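Local coordinates for protein CRISPR-associated endoribonuclease Cse3 (Thermus thermophilus, PDB 2Y8Y) that cleaves CRISPR repeat RNA as an endoribonuclease of the Cas6/Cse3/CasE family and keeps hold of the processed crRNA, at residues S34-R39 with P71-L76; E46-R51 with V65-E70; Q151-T156 with L179-L184; G137-L142 with E190-T195. One frame throughout, in Å; residues are numbered along the deposited sequence.

Overall arrangement
The four contacts fall into two pairs. Interactions 1 and 2, with centres 11 Å apart, touch each other in the N-terminal ferredoxin-like half: the 46-51/65-70 hairpin lies, along the chain, between the two segments of interaction 1. This pair precedes interactions 3 and 4, whose centres are 17 Å apart and which share one antiparallel sheet, in which strand 173-186 pairs with both 139-144 and 150-160; here the 151-156/179-184 pair lies between the segments of interaction 4. Interactions 1 and 3 stand about 30 Å apart, centre to centre, on opposite sides of the chain's centre. Of the four, interactions 1 and 2 are the ones that touch the RNA.

Interaction 1: residues S34-R39 with P71-L76. With nucleotides of chain B.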
# COMPACT_ATOMS: atom_id res chain seq x y z
N SER A 34 5.74 9.54 8.57
CA SER A 34 4.76 9.79 9.63
C SER A 34 4.78 11.24 10.11
O SER A 34 3.77 11.76 10.60
CB SER A 34 5.00 8.87 10.83
OG SER A 34 4.70 7.52 10.51
N LYS A 35 5.93 11.90 9.97
CA LYS A 35 6.06 13.29 10.40
C LYS A 35 5.11 14.21 9.65
O LYS A 35 4.67 15.22 10.20
CB LYS A 35 7.49 13.78 10.22
CG LYS A 35 8.52 13.05 11.06
CD LYS A 35 9.92 13.55 10.80
CE LYS A 35 10.96 12.68 11.49
NZ LYS A 35 12.34 13.20 11.29
N ALA A 36 4.80 13.87 8.40
CA ALA A 36 3.96 14.73 7.56
C ALA A 36 2.51 14.78 8.01
O ALA A 36 1.77 15.68 7.63
CB ALA A 36 4.05 14.31 6.10
N VAL A 37 2.09 13.79 8.80
CA VAL A 37 0.72 13.73 9.28
C VAL A 37 0.69 13.41 10.78
O VAL A 37 -0.20 12.72 11.27
CB VAL A 37 -0.11 12.71 8.49
CG1 VAL A 37 -0.40 13.24 7.09
CG2 VAL A 37 0.60 11.37 8.44
N SER A 38 1.68 13.94 11.50
CA SER A 38 1.90 13.60 12.90
C SER A 38 0.69 13.85 13.80
O SER A 38 0.29 12.98 14.58
CB SER A 38 3.13 14.32 13.44
OG SER A 38 3.31 14.05 14.82
N ARG A 39 0.11 15.04 13.72
CA ARG A 39 -1.04 15.34 14.56
C ARG A 39 -2.24 14.48 14.23
O ARG A 39 -2.94 14.00 15.13
CB ARG A 39 -1.42 16.82 14.48
CG ARG A 39 -2.62 17.17 15.35
CD ARG A 39 -2.62 18.64 15.73
NE ARG A 39 -2.68 19.49 14.54
CZ ARG A 39 -3.78 19.68 13.82
NH1 ARG A 39 -4.91 19.08 14.17
NH2 ARG A 39 -3.75 20.47 12.76
N PRO A 71 -1.33 16.18 4.08
CA PRO A 71 0.03 16.07 4.62
C PRO A 71 0.75 17.41 4.60
O PRO A 71 0.40 18.27 3.80
CB PRO A 71 0.71 15.10 3.65
CG PRO A 71 0.01 15.35 2.34
CD PRO A 71 -1.41 15.72 2.68
N ASP A 72 1.72 17.59 5.48
CA ASP A 72 2.60 18.75 5.39
C ASP A 72 4.03 18.28 5.18
O ASP A 72 4.71 17.82 6.10
CB ASP A 72 2.46 19.68 6.60
CG ASP A 72 3.03 21.08 6.32
OD1 ASP A 72 4.05 21.15 5.61
OD2 ASP A 72 2.45 22.11 6.77
N TRP A 73 4.48 18.38 3.94
CA TRP A 73 5.78 17.86 3.57
C TRP A 73 6.95 18.81 3.87
O TRP A 73 8.09 18.50 3.55
CB TRP A 73 5.80 17.42 2.11
CG TRP A 73 4.88 16.28 1.89
CD1 TRP A 73 3.68 16.30 1.23
CD2 TRP A 73 5.04 14.94 2.39
NE1 TRP A 73 3.10 15.05 1.26
CE2 TRP A 73 3.91 14.20 1.97
CE3 TRP A 73 6.03 14.29 3.13
CZ2 TRP A 73 3.75 12.84 2.27
CZ3 TRP A 73 5.88 12.95 3.42
CH2 TRP A 73 4.74 12.24 3.00
N SER A 74 6.66 19.95 4.50
CA SER A 74 7.71 20.84 4.96
C SER A 74 8.55 20.18 6.05
O SER A 74 9.61 20.69 6.42
CB SER A 74 7.14 22.17 5.48
OG SER A 74 6.38 21.98 6.66
N VAL A 75 8.07 19.03 6.53
CA VAL A 75 8.78 18.28 7.57
C VAL A 75 10.02 17.57 7.03
O VAL A 75 10.90 17.19 7.80
CB VAL A 75 7.87 17.23 8.24
CG1 VAL A 75 6.68 17.91 8.90
CG2 VAL A 75 7.41 16.17 7.23
N LEU A 76 10.08 17.39 5.72
CA LEU A 76 11.20 16.68 5.11
C LEU A 76 12.48 17.50 5.16
O LEU A 76 12.46 18.73 5.13
CB LEU A 76 10.90 16.33 3.65
CG LEU A 76 9.72 15.40 3.43
CD1 LEU A 76 9.47 15.18 1.94
CD2 LEU A 76 9.93 14.06 4.14
P A B 18 6.76 1.34 14.57
OP1 A B 18 7.03 0.60 13.32
OP2 A B 18 7.47 0.94 15.81
O5' A B 18 6.96 2.90 14.31
C5' A B 18 6.92 3.84 15.37
C4' A B 18 7.58 5.14 14.97
O4' A B 18 6.77 5.81 13.97
C3' A B 18 7.74 6.18 16.06
O3' A B 18 8.83 5.92 16.92
C2' A B 18 7.89 7.46 15.25
O2' A B 18 9.19 7.56 14.69
C1' A B 18 6.89 7.21 14.12
N9 A B 18 5.56 7.77 14.45
C8 A B 18 4.41 7.11 14.81
N7 A B 18 3.40 7.91 15.05
C5 A B 18 3.92 9.19 14.84
C6 A B 18 3.38 10.48 14.92
N6 A B 18 2.11 10.73 15.26
N1 A B 18 4.18 11.52 14.64
C2 A B 18 5.45 11.29 14.30
N3 A B 18 6.08 10.12 14.18
C4 A B 18 5.26 9.11 14.47
O HOH W 1 12.38 15.29 9.06
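Ala36 sets its methyl group over one face of the Trp73 indole in a CH-pi contact, CB lying 3.6 Å from the centroid of the six-membered ring and 15° off the ring normal. The pairing ties the turn before helix 38-42 of the ferredoxin-like half to the 3-10 turn 73-75 in the loop between strands 62-67 and 81-89. A small residue suits this place, because it lets the backbone come close enough for Asp72 N to reach Ala36 O, 2.9 Å away and nearly straight. Beside the methyl, Val75 CG2 lies 4.0 Å from Ala36 CB, while Val37 runs alongside Pro71. Trp73 is held at its polar edge by Thr8, which accepts from NE1. Lys35 lays its CB against Val75, and its extended chain then leads outward to a water shared with Val75 O. Asp72 closes an Asx turn, OD1 accepting from both Ser74 N and Ser74 OG. On the RNA side, Ser38 holds the adenine of A18 of chain B with two hydrogen bonds: its carbonyl O accepts from N6, and with OG anti to the backbone N (chi1 177°) the hydroxyl donates to N1 at 2.7 Å.

Interaction 2: residues E46-R51 with V65-E70; sequences ERLLWR and VQTLTE. With nucleotides of chain B.
Glu46 reaches Leu68 and Thr69 by placing CG anti to its backbone N (chi1 -173°) and then bending at chi2 (55°), swinging the carboxylate toward residues 67-69. There OE2 takes Leu68 N on its syn lone pair at 2.7 Å, and OE1 takes both Thr69 N and Thr69 OG1, the latter 2.6 Å away. Arg47 N also donates to OE2, so four donors fix the carboxylate's rotation; a glutamate suits a place where backbone N-H groups gather. Bends at chi2 and chi3 turn Arg47 the other way. Its NE and NH2 grip Leu48 O side-on, fixing the guanidinium's rotation with its edge to the phosphates, where NH1 donates to OP1 of G16 of chain B at 2.8 Å and to OP2 of DG17 of chain B; a charged arginine suits two phosphate oxygens. The segments include the paired ends of strands 49-52 and 62-67, an antiparallel hairpin at the edge of the four-stranded ferredoxin-like sheet, with Leu49 and Gln66 a hydrogen-bonded pair. On the face carrying Trp50 and Val65, Leu48 CD1 packs against Val65 CG1 at 3.5 Å. Gln66 NE2 donates to Leu196 O and to a water that also bonds Arg47 O.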
# COMPACT_ATOMS: atom_id res chain seq x y z
N GLU A 46 -5.87 9.08 10.96
CA GLU A 46 -4.98 8.81 9.83
C GLU A 46 -4.66 7.31 9.63
O GLU A 46 -4.61 6.52 10.58
CB GLU A 46 -3.71 9.65 9.99
CG GLU A 46 -2.73 9.63 8.81
CD GLU A 46 -3.38 10.02 7.49
OE1 GLU A 46 -3.43 11.23 7.18
OE2 GLU A 46 -3.81 9.11 6.77
N ARG A 47 -4.48 6.95 8.37
CA ARG A 47 -3.94 5.65 7.98
C ARG A 47 -2.91 5.93 6.90
O ARG A 47 -3.23 5.96 5.71
CB ARG A 47 -5.04 4.72 7.47
CG ARG A 47 -4.54 3.39 6.84
CD ARG A 47 -3.83 2.47 7.85
NE ARG A 47 -2.39 2.71 7.92
CZ ARG A 47 -1.58 2.09 8.77
NH1 ARG A 47 -2.10 1.20 9.61
NH2 ARG A 47 -0.28 2.36 8.78
N LEU A 48 -1.67 6.15 7.31
CA LEU A 48 -0.59 6.40 6.38
C LEU A 48 -0.28 5.09 5.64
O LEU A 48 -0.09 4.05 6.29
CB LEU A 48 0.62 6.85 7.18
CG LEU A 48 1.94 6.92 6.44
CD1 LEU A 48 1.83 8.00 5.40
CD2 LEU A 48 3.05 7.19 7.43
N LEU A 49 -0.24 5.14 4.31
CA LEU A 49 0.19 4.00 3.48
C LEU A 49 1.19 4.50 2.45
O LEU A 49 1.13 5.65 2.02
CB LEU A 49 -1.01 3.38 2.77
CG LEU A 49 -2.11 2.81 3.64
CD1 LEU A 49 -3.34 2.45 2.81
CD2 LEU A 49 -1.60 1.59 4.40
N TRP A 50 2.10 3.64 2.03
CA TRP A 50 3.03 4.01 0.98
C TRP A 50 3.50 2.80 0.20
O TRP A 50 3.32 1.67 0.63
CB TRP A 50 4.22 4.81 1.54
CG TRP A 50 5.38 4.00 2.04
CD1 TRP A 50 6.46 3.57 1.31
CD2 TRP A 50 5.64 3.61 3.39
NE1 TRP A 50 7.34 2.90 2.12
CE2 TRP A 50 6.86 2.92 3.40
CE3 TRP A 50 4.94 3.77 4.59
CZ2 TRP A 50 7.41 2.38 4.56
CZ3 TRP A 50 5.49 3.23 5.74
CH2 TRP A 50 6.71 2.55 5.72
N ARG A 51 4.04 3.06 -0.98
CA ARG A 51 4.72 2.02 -1.75
C ARG A 51 5.98 2.60 -2.37
O ARG A 51 5.95 3.68 -2.96
CB ARG A 51 3.80 1.49 -2.86
CG ARG A 51 4.46 0.40 -3.72
CD ARG A 51 3.51 -0.26 -4.72
NE ARG A 51 2.92 0.71 -5.66
CZ ARG A 51 1.65 1.11 -5.65
NH1 ARG A 51 0.77 0.66 -4.76
NH2 ARG A 51 1.24 2.00 -6.55
N VAL A 65 2.79 8.01 -1.56
CA VAL A 65 2.25 8.06 -0.21
C VAL A 65 0.79 8.42 -0.26
O VAL A 65 0.41 9.43 -0.86
CB VAL A 65 2.95 9.14 0.64
CG1 VAL A 65 2.45 9.08 2.08
CG2 VAL A 65 4.46 9.00 0.56
N GLN A 66 -0.04 7.62 0.39
CA GLN A 66 -1.45 7.94 0.55
C GLN A 66 -1.74 8.27 2.00
O GLN A 66 -1.36 7.54 2.92
CB GLN A 66 -2.31 6.76 0.13
CG GLN A 66 -3.79 7.04 0.27
CD GLN A 66 -4.62 5.87 -0.20
OE1 GLN A 66 -4.77 5.64 -1.40
NE2 GLN A 66 -5.15 5.10 0.75
N THR A 67 -2.42 9.40 2.19
CA THR A 67 -2.88 9.78 3.52
C THR A 67 -4.35 10.16 3.45
O THR A 67 -4.84 10.55 2.40
CB THR A 67 -2.06 10.96 4.08
OG1 THR A 67 -2.11 12.06 3.16
CG2 THR A 67 -0.61 10.57 4.28
N LEU A 68 -5.04 9.99 4.56
CA LEU A 68 -6.45 10.37 4.64
C LEU A 68 -6.61 11.84 5.00
O LEU A 68 -7.70 12.40 4.83
CB LEU A 68 -7.15 9.50 5.69
CG LEU A 68 -7.07 7.99 5.44
CD1 LEU A 68 -7.82 7.24 6.53
CD2 LEU A 68 -7.63 7.64 4.09
N THR A 69 -5.54 12.46 5.48
CA THR A 69 -5.58 13.86 5.88
C THR A 69 -4.51 14.61 5.11
O THR A 69 -3.63 14.01 4.53
CB THR A 69 -5.40 14.04 7.39
OG1 THR A 69 -4.04 13.74 7.77
CG2 THR A 69 -6.35 13.11 8.16
N GLU A 70 -4.60 15.93 5.09
CA GLU A 70 -3.70 16.69 4.25
C GLU A 70 -2.30 16.68 4.84
O GLU A 70 -2.11 17.11 5.97
CB GLU A 70 -4.20 18.13 4.08
CG GLU A 70 -3.43 18.86 3.00
CD GLU A 70 -3.90 20.28 2.82
OE1 GLU A 70 -4.88 20.66 3.48
OE2 GLU A 70 -3.29 21.01 2.01
P G B 16 -4.36 -1.53 10.49
OP1 G B 16 -4.50 -0.23 9.80
OP2 G B 16 -3.84 -2.70 9.73
O5' G B 16 -3.50 -1.37 11.81
C5' G B 16 -3.76 -0.32 12.73
C4' G B 16 -2.84 -0.39 13.92
O4' G B 16 -2.98 -1.67 14.58
C3' G B 16 -1.35 -0.30 13.63
O3' G B 16 -0.92 1.02 13.37
C2' G B 16 -0.75 -0.91 14.89
O2' G B 16 -0.83 0.01 15.97
C1' G B 16 -1.73 -2.05 15.15
N9 G B 16 -1.27 -3.30 14.53
C8 G B 16 -1.71 -3.88 13.36
N7 G B 16 -1.05 -4.98 13.09
C5 G B 16 -0.12 -5.11 14.12
C6 G B 16 0.86 -6.10 14.36
O6 G B 16 1.12 -7.11 13.69
N1 G B 16 1.57 -5.85 15.52
C2 G B 16 1.36 -4.77 16.36
N2 G B 16 2.16 -4.70 17.44
N3 G B 16 0.45 -3.84 16.14
C4 G B 16 -0.26 -4.07 15.02
P DG B 17 0.35 1.31 12.43
OP1 DG B 17 0.50 2.78 12.35
OP2 DG B 17 0.20 0.54 11.18
O5' DG B 17 1.59 0.66 13.22
C5' DG B 17 2.01 1.12 14.49
C4' DG B 17 3.05 0.20 15.10
O4' DG B 17 2.57 -1.17 15.16
C3' DG B 17 4.44 0.09 14.49
O3' DG B 17 5.18 1.23 14.87
C2' DG B 17 4.95 -1.19 15.15
C1' DG B 17 3.68 -2.04 15.24
N9 DG B 17 3.59 -3.14 14.27
C8 DG B 17 2.77 -3.25 13.17
N7 DG B 17 2.93 -4.39 12.53
C5 DG B 17 3.92 -5.05 13.25
C6 DG B 17 4.53 -6.32 13.05
O6 DG B 17 4.31 -7.15 12.16
N1 DG B 17 5.48 -6.60 14.02
C2 DG B 17 5.82 -5.77 15.06
N2 DG B 17 6.77 -6.22 15.90
N3 DG B 17 5.26 -4.59 15.27
C4 DG B 17 4.33 -4.30 14.33
O HOH W 2 -5.00 5.50 3.57

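Interaction 3: residues Q151-T156 with L179-L184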
# COMPACT_ATOMS: atom_id res chain seq x y z
N GLN A 151 -1.18 -10.80 -11.93
CA GLN A 151 0.20 -11.24 -12.07
C GLN A 151 0.92 -10.97 -10.77
O GLN A 151 0.64 -9.96 -10.09
CB GLN A 151 0.95 -10.44 -13.13
CG GLN A 151 0.26 -10.17 -14.45
CD GLN A 151 0.94 -9.02 -15.20
OE1 GLN A 151 0.55 -7.86 -15.06
NE2 GLN A 151 1.97 -9.35 -15.98
N ILE A 152 1.88 -11.82 -10.43
CA ILE A 152 2.85 -11.49 -9.40
C ILE A 152 4.11 -10.98 -10.10
O ILE A 152 4.79 -11.73 -10.78
CB ILE A 152 3.16 -12.68 -8.47
CG1 ILE A 152 1.90 -13.05 -7.68
CG2 ILE A 152 4.26 -12.31 -7.50
CD1 ILE A 152 2.03 -14.33 -6.88
N LEU A 153 4.38 -9.69 -9.94
CA LEU A 153 5.50 -9.04 -10.62
C LEU A 153 6.81 -9.22 -9.88
O LEU A 153 7.88 -9.15 -10.49
CB LEU A 153 5.24 -7.54 -10.75
CG LEU A 153 3.99 -7.09 -11.52
CD1 LEU A 153 3.97 -5.57 -11.59
CD2 LEU A 153 3.97 -7.70 -12.90
N GLN A 154 6.73 -9.39 -8.58
CA GLN A 154 7.91 -9.48 -7.73
C GLN A 154 7.49 -10.20 -6.47
O GLN A 154 6.38 -10.02 -5.97
CB GLN A 154 8.42 -8.08 -7.36
CG GLN A 154 9.76 -8.12 -6.62
CD GLN A 154 10.16 -6.79 -6.04
OE1 GLN A 154 9.36 -6.13 -5.39
NE2 GLN A 154 11.40 -6.39 -6.27
N ASP A 155 8.37 -11.05 -5.98
CA ASP A 155 8.15 -11.75 -4.73
C ASP A 155 9.50 -11.76 -4.04
O ASP A 155 10.44 -12.45 -4.48
CB ASP A 155 7.63 -13.16 -5.00
CG ASP A 155 7.10 -13.85 -3.76
OD1 ASP A 155 7.61 -13.57 -2.66
OD2 ASP A 155 6.19 -14.69 -3.91
N THR A 156 9.61 -10.97 -2.98
CA THR A 156 10.91 -10.76 -2.34
C THR A 156 10.72 -10.59 -0.84
O THR A 156 9.65 -10.87 -0.31
CB THR A 156 11.64 -9.56 -2.98
OG1 THR A 156 13.00 -9.51 -2.51
CG2 THR A 156 10.95 -8.25 -2.66
N LEU A 179 4.31 -8.34 -4.92
CA LEU A 179 3.77 -7.27 -5.75
C LEU A 179 2.78 -7.82 -6.77
O LEU A 179 3.18 -8.51 -7.72
CB LEU A 179 4.90 -6.52 -6.45
CG LEU A 179 4.47 -5.34 -7.32
CD1 LEU A 179 3.77 -4.26 -6.49
CD2 LEU A 179 5.69 -4.77 -8.00
N PHE A 180 1.50 -7.52 -6.56
CA PHE A 180 0.42 -7.96 -7.44
C PHE A 180 0.03 -6.82 -8.37
O PHE A 180 -0.02 -5.65 -7.97
CB PHE A 180 -0.85 -8.28 -6.63
CG PHE A 180 -0.73 -9.41 -5.65
CD1 PHE A 180 -0.80 -10.74 -6.08
CD2 PHE A 180 -0.66 -9.15 -4.29
CE1 PHE A 180 -0.78 -11.79 -5.15
CE2 PHE A 180 -0.62 -10.18 -3.37
CZ PHE A 180 -0.67 -11.51 -3.81
N GLU A 181 -0.29 -7.17 -9.62
CA GLU A 181 -0.90 -6.22 -10.55
C GLU A 181 -1.96 -6.94 -11.34
O GLU A 181 -1.77 -8.09 -11.73
CB GLU A 181 0.16 -5.68 -11.52
CG GLU A 181 -0.34 -4.58 -12.41
CD GLU A 181 0.77 -3.94 -13.20
OE1 GLU A 181 1.32 -4.60 -14.09
OE2 GLU A 181 1.09 -2.77 -12.91
N GLY A 182 -3.10 -6.30 -11.59
CA GLY A 182 -4.13 -6.96 -12.36
C GLY A 182 -5.31 -6.06 -12.63
O GLY A 182 -5.18 -4.83 -12.66
N ARG A 183 -6.45 -6.69 -12.87
CA ARG A 183 -7.69 -5.96 -13.13
C ARG A 183 -8.77 -6.50 -12.22
O ARG A 183 -8.89 -7.71 -11.99
CB ARG A 183 -8.10 -6.08 -14.60
CG ARG A 183 -7.14 -5.41 -15.56
CD ARG A 183 -7.60 -5.55 -17.00
NE ARG A 183 -8.82 -4.79 -17.29
CZ ARG A 183 -9.95 -5.33 -17.75
NH1 ARG A 183 -10.02 -6.64 -17.97
NH2 ARG A 183 -11.01 -4.57 -17.99
N LEU A 184 -9.56 -5.59 -11.68
CA LEU A 184 -10.64 -5.95 -10.77
C LEU A 184 -11.91 -5.19 -11.10
O LEU A 184 -11.92 -4.30 -11.96
CB LEU A 184 -10.22 -5.76 -9.31
CG LEU A 184 -9.74 -4.37 -8.88
CD1 LEU A 184 -10.88 -3.35 -8.91
CD2 LEU A 184 -9.14 -4.43 -7.48
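Leu179 has the most surface buried here: CD2 lies 3.9 Å from Leu153 CB, and its CB meets Gln154 CB at 4.0 Å. With CG anti to its backbone N (chi1 -178°), the branched end reaches beside the Leu153 chain, an apolar fit for the middle of a sheet. Both neighbours meet it because Leu153 and Gln154 form a classic beta bulge opposite Leu179: Leu153 N gives to Leu179 O at 2.8 Å, and Leu179 N to Gln154 O at 2.9 Å. Glu181, the second of the three, is paired with Gln151 in an antiparallel hydrogen-bonded pair, with Gln151 N giving to Glu181 O and Glu181 N to Gln151 O. Their two chains run abreast, amide and carboxylate planes 28° apart; Gln151 OE1 and Glu181 OE1 are both acceptors and hold no bond between them. Gln151, exposed, bears the third-largest buried surface, little more than Leu153, whose side chain slants across Glu181, CD1 3.8 Å from its CB. A glutamate suits this place, since CB packs on Leu153 while OE2 makes a salt bridge to Arg102. On the other face Ile152 lies alongside Phe180, CG1 3.9 Å from CE1. Here strand 173-186 runs between 150-160 and 98-110, and further along it pairs with 139-144. Phe180 packs on Leu130 of helix 123-136, whereas Leu153 and Leu179 rest on Arg102 of strand 98-110.

Interaction 4: residues G137-L142 with E190-T195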
# COMPACT_ATOMS: atom_id res chain seq x y z
N GLY A 137 -13.46 -7.20 0.83
CA GLY A 137 -13.32 -5.75 0.79
C GLY A 137 -14.13 -5.01 -0.26
O GLY A 137 -13.90 -3.82 -0.46
N GLY A 138 -15.06 -5.69 -0.93
CA GLY A 138 -15.97 -5.01 -1.85
C GLY A 138 -15.53 -4.95 -3.30
O GLY A 138 -16.15 -4.25 -4.10
N PHE A 139 -14.47 -5.68 -3.64
CA PHE A 139 -13.99 -5.79 -5.02
C PHE A 139 -14.06 -7.25 -5.47
O PHE A 139 -14.42 -8.14 -4.70
CB PHE A 139 -12.52 -5.36 -5.08
CG PHE A 139 -12.26 -3.88 -4.81
CD1 PHE A 139 -12.53 -2.93 -5.78
CD2 PHE A 139 -11.67 -3.47 -3.62
CE1 PHE A 139 -12.25 -1.60 -5.56
CE2 PHE A 139 -11.37 -2.13 -3.40
CZ PHE A 139 -11.66 -1.20 -4.38
N ARG A 140 -13.68 -7.52 -6.71
CA ARG A 140 -13.50 -8.90 -7.17
C ARG A 140 -12.52 -8.89 -8.32
O ARG A 140 -12.62 -8.06 -9.21
CB ARG A 140 -14.84 -9.51 -7.62
CG ARG A 140 -14.79 -11.02 -7.87
CD ARG A 140 -16.16 -11.61 -8.24
NE ARG A 140 -17.20 -11.26 -7.28
CZ ARG A 140 -18.32 -10.61 -7.60
NH1 ARG A 140 -18.52 -10.24 -8.85
NH2 ARG A 140 -19.22 -10.33 -6.67
N LEU A 141 -11.56 -9.82 -8.33
CA LEU A 141 -10.70 -9.92 -9.51
C LEU A 141 -11.51 -10.21 -10.77
O LEU A 141 -12.51 -10.93 -10.73
CB LEU A 141 -9.68 -11.05 -9.35
CG LEU A 141 -8.43 -10.82 -8.53
CD1 LEU A 141 -7.55 -12.07 -8.63
CD2 LEU A 141 -7.70 -9.59 -9.04
N LEU A 142 -11.08 -9.66 -11.90
CA LEU A 142 -11.68 -10.01 -13.18
C LEU A 142 -11.11 -11.35 -13.62
O LEU A 142 -10.01 -11.72 -13.22
CB LEU A 142 -11.37 -8.96 -14.24
CG LEU A 142 -12.02 -7.59 -14.06
CD1 LEU A 142 -11.88 -6.76 -15.33
CD2 LEU A 142 -13.47 -7.75 -13.68
N GLU A 190 -19.37 0.96 -1.08
CA GLU A 190 -19.14 1.34 0.32
C GLU A 190 -17.95 0.57 0.91
O GLU A 190 -17.03 1.17 1.47
CB GLU A 190 -20.41 1.12 1.15
CG GLU A 190 -20.30 1.49 2.61
CD GLU A 190 -21.65 1.53 3.30
OE1 GLU A 190 -22.64 1.91 2.64
OE2 GLU A 190 -21.72 1.17 4.49
N ARG A 191 -17.95 -0.74 0.76
CA ARG A 191 -16.84 -1.53 1.28
C ARG A 191 -15.56 -1.25 0.51
O ARG A 191 -14.47 -1.20 1.09
CB ARG A 191 -17.14 -3.03 1.22
CG ARG A 191 -18.05 -3.57 2.32
CD ARG A 191 -18.15 -5.10 2.24
NE ARG A 191 -18.85 -5.53 1.03
CZ ARG A 191 -18.69 -6.71 0.43
NH1 ARG A 191 -17.84 -7.60 0.91
NH2 ARG A 191 -19.38 -6.99 -0.67
N ALA A 192 -15.69 -1.07 -0.80
CA ALA A 192 -14.52 -0.86 -1.66
C ALA A 192 -13.78 0.41 -1.26
O ALA A 192 -12.55 0.44 -1.19
CB ALA A 192 -14.93 -0.83 -3.13
N LEU A 193 -14.54 1.48 -1.01
CA LEU A 193 -13.92 2.73 -0.57
C LEU A 193 -13.20 2.55 0.77
O LEU A 193 -12.06 2.99 0.95
CB LEU A 193 -14.97 3.83 -0.47
CG LEU A 193 -14.40 5.17 -0.00
CD1 LEU A 193 -13.35 5.69 -0.97
CD2 LEU A 193 -15.54 6.15 0.14
N ALA A 194 -13.86 1.86 1.70
CA ALA A 194 -13.23 1.60 2.99
C ALA A 194 -11.94 0.81 2.83
O ALA A 194 -10.94 1.07 3.51
CB ALA A 194 -14.19 0.87 3.92
N THR A 195 -11.95 -0.16 1.91
CA THR A 195 -10.74 -0.94 1.63
C THR A 195 -9.60 -0.05 1.11
O THR A 195 -8.46 -0.19 1.56
CB THR A 195 -11.06 -2.06 0.63
OG1 THR A 195 -12.03 -2.93 1.22
CG2 THR A 195 -9.81 -2.85 0.26
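Phe139 turns its ring toward helix 189-198, CG anti to its carbonyl carbon (chi1 -67°), and Ala192 sets CB over one face, 3.7 Å from the centroid and 20° off the normal, a CH-pi contact in which CB comes 3.5 Å from Phe139 CZ. Thr195 meets the same ring at its edge, CB near the ring plane at 4.0 Å from Phe139 CE2. The small methyl of Ala192 lets the flat ring come close to the helix. With OG1 anti to the carbonyl carbon (chi1 -62°), Thr195 brings its hydroxyl to 2.7 Å from Gly137 O and 3.0 Å from Arg191 O. A threonine suits this position, since the hydroxyl meets backbone carbonyls while CB and CG2 pack against Phe139 CE2. Without side chains, Gly137 and Gly138 let their backbone lie directly on the helix, Gly137 O 3.3 Å from Ala192 CA; Gly138, with positive phi, is the C-prime residue of the Schellman motif that ends helix 123-136. One face of the Arg191 guanidinium covers Gly138, whose CA stands 3.9 Å from its plane, over the centre, while NE makes a salt bridge to Asp188. The contact thus packs helix 189-198 against the turn from helix 123-136 into strand 139-144, with Phe139 also touching Leu184 and Val186 of the neighbouring strand 173-186 and Leu134 of helix 123-136.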